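Long-range contacts in Aac(6')-ib (Escherichia coli, PDB 2VQY), which probably transfers the acetyl group of acetyl-CoA to the 6'-amino group of aminoglycosides such as kanamycin B, conferring resistance to these antibiotics: residues Q94-L99 against G116-L121; G104-E109 against V178-G183; I152-S157 against V186-T191. The protein carries 2 engineered substitutions. All blocks are in the same frame, centred on the assembly; numbering follows the deposited sequence.

Interaction 1: residues Q94-L99 against G116-L121. With PAR (paromomycin), chain C.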
loop_
_atom_site.group_PDB
_atom_site.type_symbol
_atom_site.label_atom_id
_atom_site.label_comp_id
_atom_site.label_asym_id
_atom_site.label_seq_id
_atom_site.Cartn_x
_atom_site.Cartn_y
_atom_site.Cartn_z
ATOM N N GLN A 94 -3.465 1.193 1.217
ATOM C CA GLN A 94 -4.075 2.183 0.349
ATOM C C GLN A 94 -3.606 1.951 -1.077
ATOM O O GLN A 94 -2.466 1.441 -1.323
ATOM C CB GLN A 94 -3.750 3.626 0.809
ATOM C CG GLN A 94 -2.218 3.958 0.857
ATOM C CD GLN A 94 -1.926 5.367 1.374
ATOM O OE1 GLN A 94 -2.598 5.867 2.298
ATOM N NE2 GLN A 94 -0.899 5.993 0.819
ATOM N N SER A 95 -4.502 2.239 -2.024
ATOM C CA SER A 95 -4.088 2.264 -3.427
ATOM C C SER A 95 -4.287 3.666 -3.938
ATOM O O SER A 95 -5.104 4.426 -3.387
ATOM C CB SER A 95 -4.872 1.260 -4.282
ATOM O OG SER A 95 -6.283 1.535 -4.244
ATOM N N TYR A 96 -3.561 4.025 -4.990
ATOM C CA TYR A 96 -3.675 5.358 -5.564
ATOM C C TYR A 96 -3.486 5.343 -7.073
ATOM O O TYR A 96 -2.828 4.447 -7.630
ATOM C CB TYR A 96 -2.704 6.381 -4.873
ATOM C CG TYR A 96 -1.260 5.977 -4.978
ATOM C CD1 TYR A 96 -0.532 6.295 -6.122
ATOM C CD2 TYR A 96 -0.613 5.283 -3.937
ATOM C CE1 TYR A 96 0.809 5.909 -6.263
ATOM C CE2 TYR A 96 0.763 4.890 -4.074
ATOM C CZ TYR A 96 1.434 5.217 -5.230
ATOM O OH TYR A 96 2.738 4.851 -5.422
ATOM N N VAL A 97 -4.117 6.310 -7.732
ATOM C CA VAL A 97 -3.877 6.523 -9.166
ATOM C C VAL A 97 -2.609 7.372 -9.289
ATOM O O VAL A 97 -2.594 8.534 -8.892
ATOM C CB VAL A 97 -5.099 7.216 -9.847
ATOM C CG1 VAL A 97 -4.774 7.475 -11.364
ATOM C CG2 VAL A 97 -6.392 6.361 -9.649
ATOM N N ALA A 98 -1.539 6.800 -9.838
ATOM C CA ALA A 98 -0.243 7.485 -9.853
ATOM C C ALA A 98 -0.306 8.843 -10.606
ATOM O O ALA A 98 0.227 9.861 -10.139
ATOM C CB ALA A 98 0.818 6.546 -10.467
ATOM N N LEU A 99 -0.972 8.853 -11.758
ATOM C CA LEU A 99 -1.163 10.083 -12.535
ATOM C C LEU A 99 -1.923 11.196 -11.757
ATOM O O LEU A 99 -1.733 12.390 -12.047
ATOM C CB LEU A 99 -1.882 9.724 -13.851
ATOM C CG LEU A 99 -1.897 10.686 -15.021
ATOM C CD1 LEU A 99 -0.464 11.060 -15.361
ATOM C CD2 LEU A 99 -2.569 9.963 -16.195
ATOM N N GLY A 116 -0.572 2.652 -7.557
ATOM C CA GLY A 116 0.450 2.338 -6.551
ATOM C C GLY A 116 -0.193 1.839 -5.258
ATOM O O GLY A 116 -1.398 2.053 -5.024
ATOM N N ILE A 117 0.589 1.184 -4.415
ATOM C CA ILE A 117 0.079 0.708 -3.115
ATOM C C ILE A 117 1.055 1.036 -1.969
ATOM O O ILE A 117 2.289 1.117 -2.182
ATOM C CB ILE A 117 -0.229 -0.809 -3.112
ATOM C CG1 ILE A 117 1.039 -1.631 -3.453
ATOM C CG2 ILE A 117 -1.430 -1.159 -4.080
ATOM C CD1 ILE A 117 0.849 -3.186 -3.389
ATOM N N ASP A 118 0.489 1.206 -0.770
ATOM C CA ASP A 118 1.274 1.326 0.480
ATOM C C ASP A 118 0.511 0.523 1.513
ATOM O O ASP A 118 -0.737 0.413 1.421
ATOM C CB ASP A 118 1.372 2.788 0.950
ATOM C CG ASP A 118 1.888 3.730 -0.133
ATOM O OD1 ASP A 118 3.115 3.746 -0.332
ATOM O OD2 ASP A 118 1.083 4.464 -0.760
ATOM N N GLN A 119 1.215 -0.071 2.477
ATOM C CA GLN A 119 0.496 -0.868 3.489
ATOM C C GLN A 119 1.303 -1.074 4.746
ATOM O O GLN A 119 2.540 -0.857 4.772
ATOM C CB GLN A 119 -0.014 -2.216 2.928
ATOM C CG GLN A 119 1.016 -3.318 2.769
ATOM C CD GLN A 119 2.060 -2.968 1.761
ATOM O OE1 GLN A 119 1.752 -2.601 0.618
ATOM N NE2 GLN A 119 3.323 -3.060 2.179
ATOM N N LEU A 120 0.593 -1.484 5.795
ATOM C CA LEU A 120 1.224 -1.719 7.092
ATOM C C LEU A 120 0.439 -2.799 7.831
ATOM O O LEU A 120 -0.777 -2.946 7.631
ATOM C CB LEU A 120 1.306 -0.417 7.911
ATOM C CG LEU A 120 -0.010 0.238 8.323
ATOM C CD1 LEU A 120 -0.479 -0.351 9.702
ATOM C CD2 LEU A 120 0.131 1.766 8.389
ATOM N N LEU A 121 1.140 -3.550 8.662
ATOM C CA LEU A 121 0.503 -4.511 9.562
ATOM C C LEU A 121 0.464 -3.889 10.966
ATOM O O LEU A 121 1.476 -3.397 11.474
ATOM C CB LEU A 121 1.264 -5.834 9.572
ATOM C CG LEU A 121 1.286 -6.696 8.295
ATOM C CD1 LEU A 121 2.202 -7.931 8.544
ATOM C CD2 LEU A 121 -0.115 -7.098 7.890
HETATM C C11 PAR C . 2.652 7.026 2.353
HETATM O O11 PAR C . 3.302 7.657 1.234
HETATM C C21 PAR C . 2.898 7.782 3.677
HETATM N N21 PAR C . 2.543 9.187 3.474
HETATM C C31 PAR C . 4.398 7.650 4.055
HETATM O O31 PAR C . 4.705 8.385 5.266
HETATM C C41 PAR C . 4.800 6.158 4.134
HETATM O O41 PAR C . 6.209 5.986 4.431
HETATM C C51 PAR C . 4.457 5.440 2.785
HETATM O O51 PAR C . 3.036 5.698 2.390
HETATM C C61 PAR C . 4.588 3.914 2.884
HETATM O O61 PAR C . 4.866 3.361 1.578
HETATM C C12 PAR C . 2.434 8.388 -2.804
HETATM N N12 PAR C . 1.862 8.357 -4.163
HETATM C C22 PAR C . 3.197 7.076 -2.482
HETATM C C32 PAR C . 3.792 7.233 -1.073
HETATM N N32 PAR C . 4.608 6.028 -0.754
HETATM C C42 PAR C . 2.632 7.411 -0.031
HETATM C C52 PAR C . 1.811 8.693 -0.345
HETATM O O52 PAR C . 0.624 8.703 0.506
HETATM C C62 PAR C . 1.281 8.557 -1.789
HETATM O O62 PAR C . 0.537 9.742 -2.050
HETATM C C13 PAR C . 0.241 10.031 0.963
HETATM C C23 PAR C . -1.259 10.231 0.642
HETATM O O23 PAR C . -1.441 10.899 -0.594
HETATM C C33 PAR C . -1.700 11.127 1.822
HETATM O O33 PAR C . -1.105 12.445 1.606
HETATM C C43 PAR C . -0.957 10.459 2.984
HETATM O O43 PAR C . 0.272 9.887 2.424
HETATM C C53 PAR C . -1.783 9.290 3.575
HETATM O O53 PAR C . -2.214 8.445 2.485
HETATM C C14 PAR C . -1.390 13.377 2.661
HETATM C C24 PAR C . -1.824 14.713 2.029
HETATM N N24 PAR C . -0.808 15.145 1.035
HETATM C C34 PAR C . -1.979 15.781 3.141
HETATM O O34 PAR C . -3.149 15.477 3.925
HETATM C C44 PAR C . -0.732 15.858 4.050
HETATM O O44 PAR C . 0.390 16.362 3.306
HETATM C C54 PAR C . -0.365 14.467 4.575
HETATM O O54 PAR C . -0.150 13.591 3.401
HETATM C C64 PAR C . 0.856 14.582 5.510
HETATM N N64 PAR C . 1.700 13.392 5.372
HETATM O O HOH W 1 3.620 3.253 -3.552
#
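Gln94, Ser95 and Tyr96 pair with Asp118, Ile117 and Gly116 as neighbouring antiparallel strands, their axes 4.7 Å apart at closest approach and their directions 157° apart. Gln94 with Asp118 and Tyr96 with Gly116 are the hydrogen-bonded pairs; Ser95 and Ile117 between them form a non-hydrogen-bonded pair whose side chains turn to the other face, where both meet Leu143 of helix 131-144. On the paromomycin face, Gln94 NE2 donates to Asp118 OD2 over 3.0 Å. OD2 lies close to the amide plane of Gln94, whereas NE2 meets it from above the carboxylate plane; the two planes are 75° apart. The same NE2 also reaches PAR O52, at 3.1 Å, while Gln94 OE1 accepts from PAR O53 at 2.6 Å and from Tyr92 OH, so the amide is fixed from both ends. Asp118 divides its oxygens: OD2 faces Gln94, and OD1 takes bonds from PAR O61 (2.6 Å) and PAR N32 (2.8 Å). Asp118 OD1 lies close to Asp155 OD1, and both accept from PAR N32. Tyr96 swings its ring across the neighbouring strand, with CG between backbone N and carbonyl carbon (chi1 59°), and lays one face on Gly116 CA in a CH-pi contact, 3.6 Å from the ring centroid. PAR N12 stands over the opposite face, toward the rim, 3.3 Å from Tyr96 CZ. Tyr96 OH bonds to Gln153 and to a water that also bonds to Ile117 O. Together these side chains form an aminoglycoside-binding wall on the central sheet of the GNAT fold, whose strand 114-121 also binds acetyl-CoA through the backbone N atoms of Gln119 and Leu121.

Interaction 2: residues G104-E109 against V178-G183. Engineered in segment 104-109: Trp105 (natural residue Arg). Engineered in segment 178-183: Asp182 (natural residue Tyr). With PAR (paromomycin), chain C.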
loop_
_atom_site.group_PDB
_atom_site.type_symbol
_atom_site.label_atom_id
_atom_site.label_comp_id
_atom_site.label_asym_id
_atom_site.label_seq_id
_atom_site.Cartn_x
_atom_site.Cartn_y
_atom_site.Cartn_z
ATOM N N GLY A 104 4.737 16.782 -7.197
ATOM C CA GLY A 104 6.045 16.170 -6.928
ATOM C C GLY A 104 6.046 14.665 -7.102
ATOM O O GLY A 104 7.096 14.057 -7.294
ATOM N N TRP A 105 4.851 14.073 -7.035
ATOM C CA TRP A 105 4.677 12.627 -7.074
ATOM C C TRP A 105 4.402 12.114 -8.488
ATOM O O TRP A 105 3.459 12.590 -9.138
ATOM C CB TRP A 105 3.526 12.218 -6.136
ATOM C CG TRP A 105 3.867 12.331 -4.694
ATOM C CD1 TRP A 105 3.560 13.368 -3.833
ATOM C CD2 TRP A 105 4.624 11.387 -3.935
ATOM N NE1 TRP A 105 4.089 13.108 -2.576
ATOM C CE2 TRP A 105 4.750 11.904 -2.614
ATOM C CE3 TRP A 105 5.230 10.162 -4.250
ATOM C CZ2 TRP A 105 5.444 11.217 -1.599
ATOM C CZ3 TRP A 105 5.902 9.460 -3.230
ATOM C CH2 TRP A 105 6.002 9.989 -1.926
ATOM N N TRP A 106 5.197 11.129 -8.933
ATOM C CA TRP A 106 4.988 10.401 -10.200
ATOM C C TRP A 106 4.836 11.344 -11.407
ATOM O O TRP A 106 3.993 11.121 -12.281
ATOM C CB TRP A 106 3.796 9.384 -10.082
ATOM C CG TRP A 106 3.940 8.679 -8.759
ATOM C CD1 TRP A 106 3.065 8.671 -7.717
ATOM C CD2 TRP A 106 5.106 7.951 -8.315
ATOM N NE1 TRP A 106 3.600 7.973 -6.636
ATOM C CE2 TRP A 106 4.846 7.514 -6.979
ATOM C CE3 TRP A 106 6.319 7.582 -8.934
ATOM C CZ2 TRP A 106 5.778 6.797 -6.224
ATOM C CZ3 TRP A 106 7.248 6.835 -8.189
ATOM C CH2 TRP A 106 6.966 6.433 -6.852
ATOM N N GLU A 107 5.672 12.376 -11.447
ATOM C CA GLU A 107 5.514 13.421 -12.476
ATOM C C GLU A 107 5.814 12.954 -13.908
ATOM O O GLU A 107 5.357 13.596 -14.867
ATOM C CB GLU A 107 6.318 14.680 -12.108
ATOM C CG GLU A 107 5.750 15.399 -10.888
ATOM C CD GLU A 107 6.422 16.715 -10.607
ATOM O OE1 GLU A 107 7.496 16.982 -11.194
ATOM O OE2 GLU A 107 5.868 17.495 -9.794
ATOM N N GLU A 108 6.575 11.860 -14.063
ATOM C CA GLU A 108 6.831 11.273 -15.395
ATOM C C GLU A 108 5.716 10.332 -15.865
ATOM O O GLU A 108 5.708 9.885 -17.032
ATOM C CB GLU A 108 8.173 10.509 -15.436
ATOM C CG GLU A 108 9.356 11.267 -14.811
ATOM C CD GLU A 108 9.404 12.738 -15.191
ATOM O OE1 GLU A 108 9.331 13.056 -16.403
ATOM O OE2 GLU A 108 9.521 13.590 -14.270
ATOM N N GLU A 109 4.769 10.024 -14.975
ATOM C CA GLU A 109 3.753 9.038 -15.348
ATOM C C GLU A 109 2.859 9.592 -16.456
ATOM O O GLU A 109 2.552 10.786 -16.471
ATOM C CB GLU A 109 2.906 8.585 -14.138
ATOM C CG GLU A 109 1.926 7.468 -14.475
ATOM C CD GLU A 109 2.604 6.216 -15.041
ATOM O OE1 GLU A 109 3.242 5.479 -14.273
ATOM O OE2 GLU A 109 2.473 5.955 -16.252
ATOM N N VAL A 178 14.300 5.774 -7.757
ATOM C CA VAL A 178 13.643 7.012 -8.185
ATOM C C VAL A 178 13.607 8.040 -7.084
ATOM O O VAL A 178 13.506 7.691 -5.885
ATOM C CB VAL A 178 12.198 6.747 -8.702
ATOM C CG1 VAL A 178 12.267 5.897 -9.945
ATOM C CG2 VAL A 178 11.354 6.089 -7.590
ATOM N N THR A 179 13.641 9.309 -7.484
ATOM C CA THR A 179 13.543 10.376 -6.526
ATOM C C THR A 179 12.076 10.682 -6.329
ATOM O O THR A 179 11.382 10.949 -7.310
ATOM C CB THR A 179 14.239 11.652 -7.038
ATOM O OG1 THR A 179 15.609 11.348 -7.363
ATOM C CG2 THR A 179 14.176 12.741 -5.981
ATOM N N THR A 180 11.627 10.649 -5.073
ATOM C CA THR A 180 10.248 11.021 -4.702
ATOM C C THR A 180 10.272 12.161 -3.678
ATOM O O THR A 180 11.345 12.482 -3.134
ATOM C CB THR A 180 9.460 9.823 -4.120
ATOM O OG1 THR A 180 9.832 9.622 -2.744
ATOM C CG2 THR A 180 9.690 8.505 -4.954
ATOM N N PRO A 181 9.111 12.795 -3.420
ATOM C CA PRO A 181 9.027 13.775 -2.335
ATOM C C PRO A 181 9.427 13.228 -0.969
ATOM O O PRO A 181 9.796 14.018 -0.098
ATOM C CB PRO A 181 7.541 14.193 -2.347
ATOM C CG PRO A 181 7.141 13.989 -3.803
ATOM C CD PRO A 181 7.830 12.691 -4.147
ATOM N N ASP A 182 9.353 11.909 -0.783
ATOM C CA ASP A 182 9.761 11.254 0.460
ATOM C C ASP A 182 11.174 10.669 0.359
ATOM O O ASP A 182 11.522 9.720 1.103
ATOM C CB ASP A 182 8.784 10.135 0.858
ATOM C CG ASP A 182 7.465 10.670 1.372
ATOM O OD1 ASP A 182 7.405 11.879 1.641
ATOM O OD2 ASP A 182 6.510 9.882 1.512
ATOM N N GLY A 183 11.966 11.196 -0.569
ATOM C CA GLY A 183 13.352 10.729 -0.748
ATOM C C GLY A 183 13.463 9.678 -1.848
ATOM O O GLY A 183 12.456 9.354 -2.523
HETATM C C11 PAR C . 2.652 7.026 2.353
HETATM O O11 PAR C . 3.302 7.657 1.234
HETATM C C21 PAR C . 2.898 7.782 3.677
HETATM N N21 PAR C . 2.543 9.187 3.474
HETATM C C31 PAR C . 4.398 7.650 4.055
HETATM O O31 PAR C . 4.705 8.385 5.266
HETATM C C41 PAR C . 4.800 6.158 4.134
HETATM O O41 PAR C . 6.209 5.986 4.431
HETATM C C51 PAR C . 4.457 5.440 2.785
HETATM O O51 PAR C . 3.036 5.698 2.390
HETATM C C61 PAR C . 4.588 3.914 2.884
HETATM O O61 PAR C . 4.866 3.361 1.578
HETATM C C12 PAR C . 2.434 8.388 -2.804
HETATM N N12 PAR C . 1.862 8.357 -4.163
HETATM C C22 PAR C . 3.197 7.076 -2.482
HETATM C C32 PAR C . 3.792 7.233 -1.073
HETATM N N32 PAR C . 4.608 6.028 -0.754
HETATM C C42 PAR C . 2.632 7.411 -0.031
HETATM C C52 PAR C . 1.811 8.693 -0.345
HETATM O O52 PAR C . 0.624 8.703 0.506
HETATM C C62 PAR C . 1.281 8.557 -1.789
HETATM O O62 PAR C . 0.537 9.742 -2.050
HETATM C C13 PAR C . 0.241 10.031 0.963
HETATM C C23 PAR C . -1.259 10.231 0.642
HETATM O O23 PAR C . -1.441 10.899 -0.594
HETATM C C33 PAR C . -1.700 11.127 1.822
HETATM O O33 PAR C . -1.105 12.445 1.606
HETATM C C43 PAR C . -0.957 10.459 2.984
HETATM O O43 PAR C . 0.272 9.887 2.424
HETATM C C53 PAR C . -1.783 9.290 3.575
HETATM O O53 PAR C . -2.214 8.445 2.485
HETATM C C14 PAR C . -1.390 13.377 2.661
HETATM C C24 PAR C . -1.824 14.713 2.029
HETATM N N24 PAR C . -0.808 15.145 1.035
HETATM C C34 PAR C . -1.979 15.781 3.141
HETATM O O34 PAR C . -3.149 15.477 3.925
HETATM C C44 PAR C . -0.732 15.858 4.050
HETATM O O44 PAR C . 0.390 16.362 3.306
HETATM C C54 PAR C . -0.365 14.467 4.575
HETATM O O54 PAR C . -0.150 13.591 3.401
HETATM C C64 PAR C . 0.856 14.582 5.510
HETATM N N64 PAR C . 1.700 13.392 5.372
#
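Pro181 sets the CB-CG-CD side of its ring on the indole of Trp105, an engineered residue, with CG over the five-membered ring, 3.4 Å from its centroid and only 11° off the normal, as a CH-pi contact. The opposite face of the indole rests on paromomycin, where Trp105 CE3 comes within 3.6 Å of PAR C12, so the ring is sandwiched between proline and antibiotic. At its edge stands the carboxylate of Asp182, also engineered, turned 85° from the ring plane with OD2 3.5 Å from Trp105 CH2. Trp106 runs alongside Thr180 and touches its methyl group, CH2 to CG2 3.9 Å; PAR N12 lies at the edge of this indole, in its plane, 3.0 Å from NE1. In this GNAT fold, the contact ties the loop between strands 88-97 and 114-121 to the hairpin of strands 173-180 and 183-191, on the antibiotic's side of the sheet. Pro181 is the second residue of a type I turn from Thr180 to Gly183, which sets its position. Thr180 N and OG1 both donate to Gly183 O, the hydroxyl lying in the carbonyl plane at 2.6 Å, and Gly183 N returns a bond to Thr180 O. Farther out, Trp106 meets the ring of Tyr96, with planes about 10° apart, and begins a type I turn closed by Glu109 N bonding to Trp106 O.

Interaction 3: residues I152-S157 against V186-T191. With ACO (acetyl coenzyme *a), chain B.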
loop_
_atom_site.group_PDB
_atom_site.type_symbol
_atom_site.label_atom_id
_atom_site.label_comp_id
_atom_site.label_asym_id
_atom_site.label_seq_id
_atom_site.Cartn_x
_atom_site.Cartn_y
_atom_site.Cartn_z
ATOM N N ILE A 152 0.772 -2.313 -11.379
ATOM C CA ILE A 152 0.793 -1.830 -10.011
ATOM C C ILE A 152 2.231 -1.479 -9.678
ATOM O O ILE A 152 3.153 -2.204 -10.061
ATOM C CB ILE A 152 0.222 -2.861 -9.016
ATOM C CG1 ILE A 152 -1.191 -3.276 -9.453
ATOM C CG2 ILE A 152 0.180 -2.278 -7.592
ATOM C CD1 ILE A 152 -1.709 -4.469 -8.689
ATOM N N GLN A 153 2.409 -0.360 -8.987
ATOM C CA GLN A 153 3.760 0.037 -8.550
ATOM C C GLN A 153 3.793 0.184 -7.041
ATOM O O GLN A 153 2.746 0.292 -6.385
ATOM C CB GLN A 153 4.141 1.372 -9.168
ATOM C CG GLN A 153 3.292 2.539 -8.599
ATOM C CD GLN A 153 3.693 3.911 -9.132
ATOM O OE1 GLN A 153 3.936 4.082 -10.336
ATOM N NE2 GLN A 153 3.652 4.918 -8.257
ATOM N N THR A 154 5.009 0.216 -6.493
ATOM C CA THR A 154 5.208 0.563 -5.073
ATOM C C THR A 154 6.614 1.183 -4.941
ATOM O O THR A 154 7.435 1.069 -5.867
ATOM C CB THR A 154 4.974 -0.656 -4.148
ATOM O OG1 THR A 154 4.905 -0.243 -2.769
ATOM C CG2 THR A 154 6.065 -1.717 -4.346
ATOM N N ASP A 155 6.867 1.847 -3.812
ATOM C CA ASP A 155 8.035 2.714 -3.683
ATOM C C ASP A 155 8.637 2.573 -2.258
ATOM O O ASP A 155 8.797 3.587 -1.571
ATOM C CB ASP A 155 7.672 4.172 -4.005
ATOM C CG ASP A 155 6.651 4.789 -3.010
ATOM O OD1 ASP A 155 5.910 4.017 -2.323
ATOM O OD2 ASP A 155 6.639 6.045 -2.910
ATOM N N PRO A 156 8.983 1.334 -1.849
ATOM C CA PRO A 156 9.582 1.204 -0.502
ATOM C C PRO A 156 10.875 2.004 -0.406
ATOM O O PRO A 156 11.557 2.203 -1.418
ATOM C CB PRO A 156 9.891 -0.294 -0.388
ATOM C CG PRO A 156 9.952 -0.812 -1.832
ATOM C CD PRO A 156 8.901 0.026 -2.539
ATOM N N SER A 157 11.174 2.472 0.802
ATOM C CA SER A 157 12.446 3.096 1.098
ATOM C C SER A 157 13.593 2.098 0.791
ATOM O O SER A 157 13.457 0.902 1.022
ATOM C CB SER A 157 12.457 3.466 2.583
ATOM O OG SER A 157 13.738 3.367 3.119
ATOM N N VAL A 186 13.003 2.590 -3.968
ATOM C CA VAL A 186 13.222 1.473 -4.874
ATOM C C VAL A 186 11.856 1.284 -5.566
ATOM O O VAL A 186 10.910 0.802 -4.952
ATOM C CB VAL A 186 13.689 0.205 -4.155
ATOM C CG1 VAL A 186 13.799 -0.989 -5.098
ATOM C CG2 VAL A 186 15.037 0.454 -3.402
ATOM N N TYR A 187 11.800 1.707 -6.826
ATOM C CA TYR A 187 10.584 1.598 -7.639
ATOM C C TYR A 187 10.367 0.130 -8.024
ATOM O O TYR A 187 11.258 -0.510 -8.620
ATOM C CB TYR A 187 10.731 2.485 -8.881
ATOM C CG TYR A 187 9.442 2.635 -9.644
ATOM C CD1 TYR A 187 8.332 3.265 -9.059
ATOM C CD2 TYR A 187 9.331 2.138 -10.946
ATOM C CE1 TYR A 187 7.108 3.422 -9.780
ATOM C CE2 TYR A 187 8.114 2.268 -11.682
ATOM C CZ TYR A 187 7.017 2.898 -11.078
ATOM O OH TYR A 187 5.839 3.024 -11.786
ATOM N N MET A 188 9.190 -0.424 -7.705
ATOM C CA MET A 188 8.901 -1.817 -7.979
ATOM C C MET A 188 7.570 -1.920 -8.703
ATOM O O MET A 188 6.661 -1.186 -8.381
ATOM C CB MET A 188 8.820 -2.631 -6.678
ATOM C CG MET A 188 10.142 -2.587 -5.822
ATOM S SD MET A 188 9.997 -3.566 -4.344
ATOM C CE MET A 188 10.120 -5.244 -4.990
ATOM N N VAL A 189 7.475 -2.824 -9.676
ATOM C CA VAL A 189 6.226 -2.933 -10.453
ATOM C C VAL A 189 5.796 -4.391 -10.648
ATOM O O VAL A 189 6.609 -5.340 -10.603
ATOM C CB VAL A 189 6.297 -2.218 -11.842
ATOM C CG1 VAL A 189 6.646 -0.716 -11.722
ATOM C CG2 VAL A 189 7.209 -2.980 -12.801
ATOM N N GLN A 190 4.497 -4.562 -10.906
ATOM C CA GLN A 190 3.942 -5.839 -11.312
ATOM C C GLN A 190 2.936 -5.505 -12.412
ATOM O O GLN A 190 1.965 -4.808 -12.158
ATOM C CB GLN A 190 3.268 -6.560 -10.139
ATOM C CG GLN A 190 2.689 -7.905 -10.523
ATOM C CD GLN A 190 2.198 -8.757 -9.370
ATOM O OE1 GLN A 190 2.355 -8.423 -8.167
ATOM N NE2 GLN A 190 1.695 -9.899 -9.716
ATOM N N THR A 191 3.180 -5.980 -13.634
ATOM C CA THR A 191 2.288 -5.616 -14.762
ATOM C C THR A 191 1.113 -6.588 -14.796
ATOM O O THR A 191 1.179 -7.689 -14.235
ATOM C CB THR A 191 3.000 -5.685 -16.144
ATOM O OG1 THR A 191 3.324 -7.057 -16.415
ATOM C CG2 THR A 191 4.265 -4.820 -16.151
HETATM N N1A ACO B . 16.955 -8.386 4.258
HETATM C C2A ACO B . 16.372 -9.247 3.421
HETATM N N3A ACO B . 15.187 -9.777 3.712
HETATM C C4A ACO B . 14.546 -9.445 4.860
HETATM C C5A ACO B . 15.114 -8.548 5.744
HETATM C C6A ACO B . 16.359 -8.016 5.420
HETATM N N6A ACO B . 16.951 -7.149 6.248
HETATM N N7A ACO B . 14.280 -8.409 6.771
HETATM C C8A ACO B . 13.222 -9.198 6.556
HETATM N N9A ACO B . 13.390 -9.829 5.392
HETATM C C1B ACO B . 12.470 -10.790 4.714
HETATM C C2B ACO B . 11.876 -11.917 5.540
HETATM O O2B ACO B . 12.850 -12.949 5.724
HETATM C C3B ACO B . 10.769 -12.370 4.593
HETATM O O3B ACO B . 11.319 -13.078 3.470
HETATM P P3B ACO B . 11.466 -14.695 3.424
HETATM O O7A ACO B . 12.232 -14.962 2.024
HETATM O O8A ACO B . 9.972 -15.240 3.264
HETATM O O9A ACO B . 12.199 -15.205 4.616
HETATM C C4B ACO B . 10.263 -11.040 4.003
HETATM O O4B ACO B . 11.307 -10.070 4.263
HETATM C C5B ACO B . 8.965 -10.407 4.542
HETATM O O5B ACO B . 7.809 -11.117 4.096
HETATM P P1A ACO B . 6.493 -11.157 5.032
HETATM O O1A ACO B . 5.321 -11.512 4.170
HETATM O O2A ACO B . 6.712 -11.921 6.296
HETATM O O3A ACO B . 6.407 -9.638 5.420
HETATM P P2A ACO B . 5.474 -9.033 6.592
HETATM O O4A ACO B . 4.377 -9.941 6.911
HETATM O O5A ACO B . 6.356 -8.490 7.683
HETATM O O6A ACO B . 4.881 -7.749 5.764
HETATM C CBP ACO B . 5.197 -5.304 5.768
HETATM C CCP ACO B . 5.700 -6.662 5.222
HETATM C CDP ACO B . 6.098 -4.180 5.153
HETATM C CEP ACO B . 3.731 -5.116 5.322
HETATM C CAP ACO B . 5.333 -5.312 7.333
HETATM O OAP ACO B . 6.648 -5.797 7.736
HETATM C C9P ACO B . 5.007 -3.931 7.965
HETATM O O9P ACO B . 3.830 -3.555 8.065
HETATM N N8P ACO B . 6.079 -3.222 8.366
HETATM C C7P ACO B . 6.034 -1.894 8.997
HETATM C C6P ACO B . 5.340 -0.844 8.090
HETATM C C5P ACO B . 6.015 -0.697 6.715
HETATM O O5P ACO B . 7.205 -0.975 6.575
HETATM N N4P ACO B . 5.175 -0.285 5.741
HETATM C C3P ACO B . 5.421 -0.034 4.441
HETATM C C2P ACO B . 6.604 -0.239 3.772
HETATM S S1P ACO B . 6.803 0.426 2.052
HETATM C C ACO B . 5.249 0.732 1.254
HETATM O O ACO B . 4.144 0.542 1.797
HETATM C CH3 ACO B . 5.432 1.239 -0.204
#
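Tyr187 brings the CE1-OH edge of its ring against the amide of Gln153, its CE1 3.5 Å from Gln153 CD and its hydroxyl donating to Gln153 OE1 at 2.6 Å. The oxygen lies at the ring's edge, in its plane, whereas the hydroxyl approaches from above the amide's carbonyl plane; ring and amide are almost perpendicular, at 86°. With CG anti to the backbone N (chi1 -169°), the tyrosine bends back from a bond that initially leads away from its neighbour. Gln153 NE2 bonds to Tyr96 OH, so both ends of the amide are engaged and its rotation is set. The strands beneath belong to the central mixed sheet of the GNAT fold, where 151-154 runs parallel to 114-121 and antiparallel to 183-191. Ile152 with Gln190 and Thr154 with Met188 are hydrogen-bonded pairs, flanking the non-hydrogen-bonded pair of Gln153 and Val189. Beyond the strand's end, Val186 N still reaches Pro156 O, at 3.0 Å and almost in line with the carbonyl bond. On the face opposite Gln153 and Val189, Thr154 and Met188 lie side by side, CG2 against CB at 3.7 Å. Pro156 crosses the methionine at about a right angle, its CG 3.7 Å from Met188 SD. Helix 161-169 covers this patch: Tyr167 touches Thr154 and Met188, and Ile164 touches Pro156. Where the strand gives way to loop, the chain meets both acetyl-CoA and paromomycin. Asp155 OD1 accepts a hydrogen bond from the N32 amine of paromomycin and lies 3.5 Å from the acetyl methyl, ACO CH3. Thr154 OG1, already bonded to Ile117 O, stands 3.0 Å from that same methyl carbon.

Interactions 1 and 3 lie where antibiotic and cofactor meet; interaction 2 borders the antibiotic, the side chain of Trp106 staying about 8 Å from acetyl-CoA. Strands 114-121 and 151-154 are neighbours in the sheet, so interactions 1 and 3, centred 10 Å apart, adjoin directly: Tyr96 OH lies 3.0 Å from Gln153 NE2, and Ile117 O 3.0 Å from Thr154 OG1. Interaction 2 lies farther out, about 14 Å from interaction 1 and 12 Å from interaction 3 between centres. Its two tryptophans reach inward, with Trp106 CE2 3.1 Å from Gln153 NE2 and Trp105 CZ3 3.5 Å from Asp155 OD2. Paromomycin touches all three: its N12 amine joins interactions 1 and 2, as N32 joins 1 and 3.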